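Homoserine O-acetyltransferase (Bacillus anthracis str. 'Ames Ancestor', PDB 3I1I) probably catalyses the transfer of an acetyl group from acetyl-CoA to the hydroxyl of L-homoserine, an early step in methionine biosynthesis. Local coordinates at residues A[157-162]-A[182-187]; A[164-169]-A[294-299]; A[198-203]-A[279-284]. All blocks are in the same frame, centred on the assembly; numbering follows the deposited sequence.

Interaction 1 (A[157-162]-A[182-187])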
loop_
_atom_site.group_PDB
_atom_site.type_symbol
_atom_site.label_atom_id
_atom_site.label_comp_id
_atom_site.label_asym_id
_atom_site.label_seq_id
_atom_site.Cartn_x
_atom_site.Cartn_y
_atom_site.Cartn_z
ATOM N N GLY A 157 -8.844 -13.467 15.573
ATOM C CA GLY A 157 -9.265 -14.436 16.570
ATOM C C GLY A 157 -10.600 -14.055 17.211
ATOM O O GLY A 157 -11.462 -14.927 17.473
ATOM N N GLY A 158 -10.780 -12.763 17.465
ATOM C CA GLY A 158 -12.061 -12.257 17.931
ATOM C C GLY A 158 -13.191 -12.320 16.900
ATOM O O GLY A 158 -14.357 -12.352 17.259
HETATM N N MSE A 159 -12.843 -12.306 15.624
HETATM C CA MSE A 159 -13.819 -12.438 14.549
HETATM C C MSE A 159 -14.414 -13.839 14.558
HETATM O O MSE A 159 -15.622 -13.995 14.442
HETATM C CB MSE A 159 -13.176 -12.159 13.189
HETATM C CG MSE A 159 -12.721 -10.700 13.051
HETATM SE SE MSE A 159 -11.706 -10.293 11.436
HETATM C CE MSE A 159 -11.390 -8.456 11.897
ATOM N N ILE A 160 -13.550 -14.846 14.705
ATOM C CA ILE A 160 -13.975 -16.202 14.848
ATOM C C ILE A 160 -14.832 -16.347 16.112
ATOM O O ILE A 160 -15.910 -16.967 16.085
ATOM C CB ILE A 160 -12.788 -17.163 14.904
ATOM C CG1 ILE A 160 -12.002 -17.113 13.592
ATOM C CG2 ILE A 160 -13.260 -18.582 15.213
ATOM C CD1 ILE A 160 -10.439 -17.303 13.754
ATOM N N ALA A 161 -14.404 -15.738 17.201
ATOM C CA ALA A 161 -15.169 -15.878 18.446
ATOM C C ALA A 161 -16.552 -15.277 18.263
ATOM O O ALA A 161 -17.533 -15.757 18.839
ATOM C CB ALA A 161 -14.456 -15.226 19.608
ATOM N N GLN A 162 -16.637 -14.205 17.478
ATOM C CA GLN A 162 -17.922 -13.565 17.323
ATOM C C GLN A 162 -18.826 -14.447 16.473
ATOM O O GLN A 162 -20.013 -14.512 16.716
ATOM C CB GLN A 162 -17.791 -12.176 16.711
ATOM C CG GLN A 162 -17.342 -11.120 17.685
ATOM C CD GLN A 162 -16.943 -9.831 16.966
ATOM O OE1 GLN A 162 -17.716 -8.890 16.919
ATOM N NE2 GLN A 162 -15.741 -9.810 16.382
ATOM N N PRO A 182 -17.434 -6.287 14.955
ATOM C CA PRO A 182 -18.391 -7.200 14.354
ATOM C C PRO A 182 -18.340 -7.195 12.836
ATOM O O PRO A 182 -18.841 -8.122 12.208
ATOM C CB PRO A 182 -19.748 -6.692 14.862
ATOM C CG PRO A 182 -19.510 -5.319 15.292
ATOM C CD PRO A 182 -18.096 -5.169 15.645
ATOM N N GLN A 183 -17.784 -6.129 12.271
ATOM C CA GLN A 183 -17.691 -5.956 10.821
ATOM C C GLN A 183 -16.378 -5.287 10.544
ATOM O O GLN A 183 -16.072 -4.309 11.196
ATOM C CB GLN A 183 -18.829 -5.058 10.311
ATOM C CG GLN A 183 -20.217 -5.616 10.563
ATOM C CD GLN A 183 -21.339 -4.658 10.134
ATOM O OE1 GLN A 183 -21.429 -3.544 10.646
ATOM N NE2 GLN A 183 -22.216 -5.113 9.225
ATOM N N ASN A 184 -15.569 -5.811 9.629
ATOM C CA ASN A 184 -14.261 -5.231 9.443
ATOM C C ASN A 184 -14.456 -3.801 8.913
ATOM O O ASN A 184 -15.153 -3.591 7.930
ATOM C CB ASN A 184 -13.396 -6.030 8.487
ATOM C CG ASN A 184 -11.924 -5.684 8.638
ATOM O OD1 ASN A 184 -11.397 -5.824 9.733
ATOM N ND2 ASN A 184 -11.257 -5.247 7.559
ATOM N N PRO A 185 -13.877 -2.811 9.595
ATOM C CA PRO A 185 -14.072 -1.446 9.125
ATOM C C PRO A 185 -13.655 -1.274 7.685
ATOM O O PRO A 185 -12.738 -1.944 7.215
ATOM C CB PRO A 185 -13.178 -0.622 10.038
ATOM C CG PRO A 185 -13.112 -1.435 11.294
ATOM C CD PRO A 185 -13.056 -2.874 10.809
ATOM N N ILE A 186 -14.362 -0.399 6.994
ATOM C CA ILE A 186 -14.102 -0.123 5.588
ATOM C C ILE A 186 -12.654 0.362 5.395
ATOM O O ILE A 186 -11.979 -0.096 4.491
ATOM C CB ILE A 186 -15.080 0.967 5.047
ATOM C CG1 ILE A 186 -16.527 0.480 5.148
ATOM C CG2 ILE A 186 -14.740 1.357 3.597
ATOM C CD1 ILE A 186 -16.821 -0.850 4.410
ATOM N N ILE A 187 -12.191 1.261 6.266
ATOM C CA ILE A 187 -10.830 1.808 6.166
ATOM C C ILE A 187 -9.795 0.715 6.205
ATOM O O ILE A 187 -8.875 0.700 5.372
ATOM C CB ILE A 187 -10.528 2.863 7.251
ATOM C CG1 ILE A 187 -9.213 3.594 6.966
ATOM C CG2 ILE A 187 -10.518 2.267 8.715
ATOM C CD1 ILE A 187 -9.059 4.935 7.913
#
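Met159 and Gln162, three residues apart on helix 156-167, reach the loop that leads through Pro182 and Asn184 into helix 186-202. Gly157, in the first turn of the helix, would be the last glycine of a GxSxG nucleophile elbow of an alpha/beta hydrolase fold. The carbonyl of Gly158 takes part indirectly: its oxygen accepts the backbone N of Gln162 at 2.9 Å and the side-chain NE2 of the same Gln162 at 3.0 Å, from opposite faces of the carbonyl plane. The Gly158 carbonyl oxygen lies almost in the amide plane of Gln162, and the N-H points at it fairly straight (157°). Met159, a selenomethionine here, extends its chain fully beyond CG (chi2 173°, chi3 -177°) and thereby delivers its end to the loop: CE lies 3.4 Å from Asn184 OD1. That oxygen is also bonded to Gln321 NE2, while Asn184 ND2 bonds Ser189 OG, so the amide receiving the methyl is held at both ends. Gln162, its CG anti to the carbonyl carbon and its chain extended beyond CG, turns OE1 onto the start of the loop. Its OE1 comes to 3.1 Å from Pro182 CA and 3.6 Å from Pro182 CB. Pro182 N is also close to OE1, but as a proline nitrogen it has no hydrogen to give. Met329 of helix 324-335 packs against both Gln162 and Pro182. Since NE2 bonds Asn181 O as well as Gly158 O, the Gln162 amide is fixed in rotation, with OE1 facing the proline. The chemistry implies a buried junction in which the two amides find hydrogen-bond partners in their own helix or outside the two segments, while helix and loop meet through a methyl on a carbonyl oxygen and an amide oxygen on proline carbons.

Interaction 2 (A[164-169]-A[294-299])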
loop_
_atom_site.group_PDB
_atom_site.type_symbol
_atom_site.label_atom_id
_atom_site.label_comp_id
_atom_site.label_asym_id
_atom_site.label_seq_id
_atom_site.Cartn_x
_atom_site.Cartn_y
_atom_site.Cartn_z
ATOM N N TRP A 164 -18.801 -17.709 16.405
ATOM C CA TRP A 164 -19.306 -18.676 17.388
ATOM C C TRP A 164 -20.521 -18.177 18.183
ATOM O O TRP A 164 -21.533 -18.873 18.314
ATOM C CB TRP A 164 -18.218 -19.015 18.414
ATOM C CG TRP A 164 -17.399 -20.163 18.058
ATOM C CD1 TRP A 164 -16.250 -20.137 17.375
ATOM C CD2 TRP A 164 -17.647 -21.536 18.396
ATOM N NE1 TRP A 164 -15.749 -21.396 17.262
ATOM C CE2 TRP A 164 -16.601 -22.279 17.868
ATOM C CE3 TRP A 164 -18.661 -22.196 19.076
ATOM C CZ2 TRP A 164 -16.515 -23.653 18.013
ATOM C CZ3 TRP A 164 -18.572 -23.571 19.224
ATOM C CH2 TRP A 164 -17.529 -24.282 18.682
ATOM N N ALA A 165 -20.393 -16.976 18.740
ATOM C CA ALA A 165 -21.461 -16.401 19.545
ATOM C C ALA A 165 -22.761 -16.209 18.726
ATOM O O ALA A 165 -23.872 -16.470 19.210
ATOM C CB ALA A 165 -21.010 -15.088 20.167
ATOM N N VAL A 166 -22.618 -15.781 17.486
ATOM C CA VAL A 166 -23.776 -15.602 16.609
ATOM C C VAL A 166 -24.360 -16.967 16.179
ATOM O O VAL A 166 -25.542 -17.203 16.325
ATOM C CB VAL A 166 -23.409 -14.745 15.362
ATOM C CG1 VAL A 166 -24.505 -14.795 14.317
ATOM C CG2 VAL A 166 -23.125 -13.314 15.798
ATOM N N HIS A 167 -23.521 -17.872 15.691
ATOM C CA HIS A 167 -24.032 -19.062 15.042
ATOM C C HIS A 167 -24.160 -20.301 15.886
ATOM O O HIS A 167 -24.809 -21.223 15.455
ATOM C CB HIS A 167 -23.240 -19.337 13.786
ATOM C CG HIS A 167 -23.460 -18.311 12.730
ATOM N ND1 HIS A 167 -24.437 -18.434 11.759
ATOM C CD2 HIS A 167 -22.882 -17.099 12.532
ATOM C CE1 HIS A 167 -24.415 -17.363 10.978
ATOM N NE2 HIS A 167 -23.490 -16.530 11.431
ATOM N N TYR A 168 -23.589 -20.334 17.092
ATOM C CA TYR A 168 -23.761 -21.472 17.960
ATOM C C TYR A 168 -24.196 -21.006 19.312
ATOM O O TYR A 168 -23.545 -21.260 20.328
ATOM C CB TYR A 168 -22.469 -22.283 18.040
ATOM C CG TYR A 168 -22.110 -22.913 16.735
ATOM C CD1 TYR A 168 -22.848 -23.978 16.233
ATOM C CD2 TYR A 168 -21.078 -22.424 15.984
ATOM C CE1 TYR A 168 -22.542 -24.557 14.996
ATOM C CE2 TYR A 168 -20.733 -23.001 14.731
ATOM C CZ TYR A 168 -21.460 -24.053 14.252
ATOM O OH TYR A 168 -21.096 -24.607 13.058
ATOM N N PRO A 169 -25.336 -20.330 19.342
ATOM C CA PRO A 169 -25.747 -19.726 20.576
ATOM C C PRO A 169 -26.117 -20.714 21.694
ATOM O O PRO A 169 -26.077 -20.316 22.840
ATOM C CB PRO A 169 -26.989 -18.935 20.167
ATOM C CG PRO A 169 -27.520 -19.696 19.043
ATOM C CD PRO A 169 -26.349 -20.148 18.279
ATOM N N HIS A 294 -23.494 -10.578 7.715
ATOM C CA HIS A 294 -23.630 -11.282 6.431
ATOM C C HIS A 294 -24.496 -12.523 6.610
ATOM O O HIS A 294 -24.255 -13.352 7.474
ATOM C CB HIS A 294 -22.288 -11.723 5.873
ATOM C CG HIS A 294 -22.407 -12.387 4.551
ATOM N ND1 HIS A 294 -22.950 -11.747 3.455
ATOM C CD2 HIS A 294 -22.113 -13.647 4.149
ATOM C CE1 HIS A 294 -22.952 -12.577 2.425
ATOM N NE2 HIS A 294 -22.454 -13.737 2.820
ATOM N N GLY A 295 -25.504 -12.678 5.792
ATOM C CA GLY A 295 -26.474 -13.741 6.063
ATOM C C GLY A 295 -27.812 -13.143 6.475
ATOM O O GLY A 295 -28.838 -13.565 5.994
ATOM N N PHE A 296 -27.775 -12.090 7.272
ATOM C CA PHE A 296 -28.917 -11.623 7.983
ATOM C C PHE A 296 -29.443 -10.382 7.310
ATOM O O PHE A 296 -28.886 -9.935 6.314
ATOM C CB PHE A 296 -28.495 -11.322 9.423
ATOM C CG PHE A 296 -28.067 -12.548 10.195
ATOM C CD1 PHE A 296 -28.988 -13.312 10.872
ATOM C CD2 PHE A 296 -26.736 -12.928 10.240
ATOM C CE1 PHE A 296 -28.598 -14.432 11.565
ATOM C CE2 PHE A 296 -26.338 -14.036 10.933
ATOM C CZ PHE A 296 -27.267 -14.786 11.595
ATOM N N SER A 297 -30.499 -9.800 7.863
ATOM C CA SER A 297 -31.063 -8.588 7.304
ATOM C C SER A 297 -30.410 -7.358 7.879
ATOM O O SER A 297 -30.522 -6.308 7.321
ATOM C CB SER A 297 -32.576 -8.536 7.543
ATOM O OG SER A 297 -32.873 -8.626 8.908
ATOM N N SER A 298 -29.730 -7.490 9.005
ATOM C CA SER A 298 -28.985 -6.372 9.591
ATOM C C SER A 298 -28.082 -6.865 10.714
ATOM O O SER A 298 -28.223 -8.018 11.191
ATOM C CB SER A 298 -29.955 -5.375 10.212
ATOM O OG SER A 298 -30.577 -5.929 11.381
ATOM N N LEU A 299 -27.185 -5.982 11.156
ATOM C CA LEU A 299 -26.346 -6.258 12.315
ATOM C C LEU A 299 -27.213 -6.578 13.521
ATOM O O LEU A 299 -26.926 -7.538 14.231
ATOM C CB LEU A 299 -25.434 -5.074 12.612
ATOM C CG LEU A 299 -24.476 -5.228 13.793
ATOM C CD1 LEU A 299 -23.578 -6.474 13.634
ATOM C CD2 LEU A 299 -23.637 -3.953 13.961
HETATM O O HOH W 1 -22.862 -14.196 10.314
#
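Val166 and His167, in the last turn of helix 156-167, face Phe296 across a wide backbone gap: Val166 CA is 10.6 Å from Leu299 CA, and His167 CA is 10.7 Å from Gly295 CA. The helix ends where Tyr168 leaves helical angles, and 294-299 is an irregular loop, ending at the start of helix 299-304, that turns through Gly295 at a positive phi of 111°. Side chains bridge the gap, Phe296 coming from the opposite direction to Val166 and His167. Val166, with CG1 anti to the backbone N (chi1 168°), turns that methyl to the outer end of the phenyl ring, 3.9 Å from Phe296 CZ. Next to it, the His167 ring brings NE2 to the edge of the phenyl, 3.8 Å from Phe296 CE2, the ring planes inclined at 50° in an oblique pair. In the alpha/beta hydrolase fold, the helix after the nucleophile strand packs on the central sheet; here its C-terminal end meets the loop between helices 277-289 and 299-304. A water lies in the plane of the imidazole and at the edge of the phenyl, 2.7 Å from His167 NE2. It may also donate a long, weak bond (3.3 Å) to His294 O, which would link the helix end to the loop backbone. The imidazole of His294 serves the subunit interface, stacking on Tyr251 of the second subunit and bonding through ND1 to its Ser245 O. Phe296 also rests on Glu301 and Ala302 of helix 299-304, whose start Ser298 caps through its side chain. His167 O bonds a glycerol, probably from the crystallisation liquor.

Interaction 3 (A[198-203]-A[279-284])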
loop_
_atom_site.group_PDB
_atom_site.type_symbol
_atom_site.label_atom_id
_atom_site.label_comp_id
_atom_site.label_asym_id
_atom_site.label_seq_id
_atom_site.Cartn_x
_atom_site.Cartn_y
_atom_site.Cartn_z
ATOM N N GLU A 198 -3.728 -6.589 -3.608
ATOM C CA GLU A 198 -3.267 -6.009 -4.855
ATOM C C GLU A 198 -1.744 -5.826 -4.958
ATOM O O GLU A 198 -1.192 -6.015 -6.025
ATOM C CB GLU A 198 -4.020 -4.714 -5.144
ATOM C CG GLU A 198 -5.411 -5.100 -5.680
ATOM C CD GLU A 198 -6.311 -3.934 -5.960
ATOM O OE1 GLU A 198 -5.768 -2.847 -6.303
ATOM O OE2 GLU A 198 -7.564 -4.135 -5.880
ATOM N N ALA A 199 -1.078 -5.512 -3.857
ATOM C CA ALA A 199 0.386 -5.412 -3.860
ATOM C C ALA A 199 1.040 -6.775 -4.239
ATOM O O ALA A 199 1.947 -6.833 -5.066
ATOM C CB ALA A 199 0.902 -4.891 -2.501
ATOM N N ILE A 200 0.540 -7.866 -3.686
ATOM C CA ILE A 200 1.047 -9.190 -4.060
ATOM C C ILE A 200 0.777 -9.523 -5.575
ATOM O O ILE A 200 1.673 -10.002 -6.293
ATOM C CB ILE A 200 0.473 -10.289 -3.135
ATOM C CG1 ILE A 200 0.774 -9.970 -1.659
ATOM C CG2 ILE A 200 1.053 -11.634 -3.515
ATOM C CD1 ILE A 200 -0.070 -10.747 -0.614
ATOM N N ARG A 201 -0.431 -9.253 -6.055
ATOM C CA ARG A 201 -0.772 -9.514 -7.473
ATOM C C ARG A 201 0.079 -8.679 -8.432
ATOM O O ARG A 201 0.346 -9.102 -9.574
ATOM C CB ARG A 201 -2.239 -9.214 -7.790
ATOM C CG ARG A 201 -3.257 -10.157 -7.107
ATOM C CD ARG A 201 -4.715 -10.036 -7.711
ATOM N NE ARG A 201 -5.471 -11.177 -7.220
ATOM C CZ ARG A 201 -6.011 -12.157 -7.960
ATOM N NH1 ARG A 201 -6.620 -13.188 -7.342
ATOM N NH2 ARG A 201 -5.993 -12.108 -9.299
ATOM N N LEU A 202 0.484 -7.496 -7.980
ATOM C CA LEU A 202 1.190 -6.581 -8.854
ATOM C C LEU A 202 2.625 -7.062 -9.107
ATOM O O LEU A 202 3.186 -6.853 -10.195
ATOM C CB LEU A 202 1.164 -5.165 -8.267
ATOM C CG LEU A 202 1.701 -4.061 -9.187
ATOM C CD1 LEU A 202 0.935 -4.019 -10.554
ATOM C CD2 LEU A 202 1.669 -2.704 -8.453
ATOM N N ASP A 203 3.212 -7.694 -8.095
ATOM C CA ASP A 203 4.515 -8.283 -8.229
ATOM C C ASP A 203 4.511 -9.344 -9.339
ATOM O O ASP A 203 3.791 -10.323 -9.254
ATOM C CB ASP A 203 4.915 -8.908 -6.900
ATOM C CG ASP A 203 6.388 -9.211 -6.807
ATOM O OD1 ASP A 203 7.065 -9.345 -7.860
ATOM O OD2 ASP A 203 6.842 -9.318 -5.641
ATOM N N SER A 279 -1.419 -17.608 0.710
ATOM C CA SER A 279 -2.050 -17.794 1.978
ATOM C C SER A 279 -2.401 -16.424 2.589
ATOM O O SER A 279 -3.506 -16.207 3.133
ATOM C CB SER A 279 -1.141 -18.581 2.923
ATOM O OG SER A 279 -1.097 -19.947 2.550
ATOM N N TRP A 280 -1.443 -15.515 2.494
ATOM C CA TRP A 280 -1.635 -14.166 2.979
ATOM C C TRP A 280 -2.828 -13.528 2.278
ATOM O O TRP A 280 -3.650 -12.939 2.932
ATOM C CB TRP A 280 -0.369 -13.325 2.747
ATOM C CG TRP A 280 -0.450 -11.999 3.413
ATOM C CD1 TRP A 280 -1.186 -10.901 3.015
ATOM C CD2 TRP A 280 0.192 -11.643 4.618
ATOM N NE1 TRP A 280 -1.023 -9.880 3.916
ATOM C CE2 TRP A 280 -0.178 -10.307 4.911
ATOM C CE3 TRP A 280 1.063 -12.315 5.480
ATOM C CZ2 TRP A 280 0.284 -9.636 6.034
ATOM C CZ3 TRP A 280 1.517 -11.654 6.618
ATOM C CH2 TRP A 280 1.140 -10.315 6.874
HETATM N N MSE A 281 -2.927 -13.672 0.961
HETATM C CA MSE A 281 -4.055 -13.099 0.230
HETATM C C MSE A 281 -5.401 -13.650 0.746
HETATM O O MSE A 281 -6.328 -12.861 0.969
HETATM C CB MSE A 281 -4.013 -13.387 -1.283
HETATM C CG MSE A 281 -2.866 -12.816 -2.079
HETATM SE SE MSE A 281 -3.171 -13.252 -4.012
HETATM C CE MSE A 281 -5.022 -13.520 -4.011
ATOM N N TYR A 282 -5.522 -14.979 0.859
ATOM C CA TYR A 282 -6.804 -15.603 1.262
ATOM C C TYR A 282 -7.231 -15.150 2.649
ATOM O O TYR A 282 -8.420 -14.855 2.874
ATOM C CB TYR A 282 -6.742 -17.121 1.220
ATOM C CG TYR A 282 -7.055 -17.678 -0.133
ATOM C CD1 TYR A 282 -6.081 -17.776 -1.097
ATOM C CD2 TYR A 282 -8.342 -18.102 -0.468
ATOM C CE1 TYR A 282 -6.364 -18.271 -2.353
ATOM C CE2 TYR A 282 -8.618 -18.613 -1.731
ATOM C CZ TYR A 282 -7.618 -18.686 -2.659
ATOM O OH TYR A 282 -7.827 -19.170 -3.919
ATOM N N THR A 283 -6.249 -15.030 3.542
ATOM C CA THR A 283 -6.504 -14.592 4.919
ATOM C C THR A 283 -6.882 -13.107 4.901
ATOM O O THR A 283 -7.842 -12.727 5.560
ATOM C CB THR A 283 -5.279 -14.847 5.813
ATOM O OG1 THR A 283 -4.956 -16.224 5.736
ATOM C CG2 THR A 283 -5.551 -14.485 7.290
ATOM N N ALA A 284 -6.169 -12.281 4.116
ATOM C CA ALA A 284 -6.578 -10.864 3.928
ATOM C C ALA A 284 -8.011 -10.786 3.374
ATOM O O ALA A 284 -8.830 -9.971 3.834
ATOM C CB ALA A 284 -5.584 -10.074 3.050
#
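Ile200 points CG1 away from its own carbonyl carbon (chi1 -56°) and continues extended, so CD1 is thrust straight at the facing helix, whereas Met281, a selenomethionine, bends sharply at its last torsion (chi3 23°) and curls its methyl toward Arg201. Ile200 CD1 thus touches two neighbours: it lies 3.8 Å from Met281 CG and 3.8 Å from Trp280 CD1, the isoleucine crossing the indole at about a right angle and meeting it obliquely. Helices 186-202 and 277-289 run roughly antiparallel, with local axes 10.4 Å apart and directions 151° apart. Both belong to the helical insertion between strands 174-178 and 309-313, the position of the cap in many alpha/beta hydrolases. On the more exposed side, Arg201 stretches out from CG to NE and crosses Met281, bringing NH1 to 3.7 Å from Met281 CE. Val254 of the second subunit packs on both Arg201 and Met281. Trp280 also packs on Leu220, Asn224 and Met227 of helix 217-228 and meets the ring of Phe51. Along helix 277-289, the Thr283 hydroxyl donates to Ser279 O.

How the interactions relate
Interactions 1 and 2 share helix 156-167, their centres 12 Å apart, and they touch: Pro182 CB and Leu299 CD1 lie 4.0 Å apart. Interaction 1 lies nearest the chain centre, and its Met159 side chain is close to, though not touching, the probable Ser155-His351-Asp318 triad. Interaction 3 shares helix 186-202 with interaction 1, but sits at the C-terminal end of that helix, with centres 19 Å apart and nearest atoms about 6 Å apart. Interactions 2 and 3 are separated by 28 Å between centres. All three have residues in contact with the second subunit, so the surface facing that subunit extends past all three.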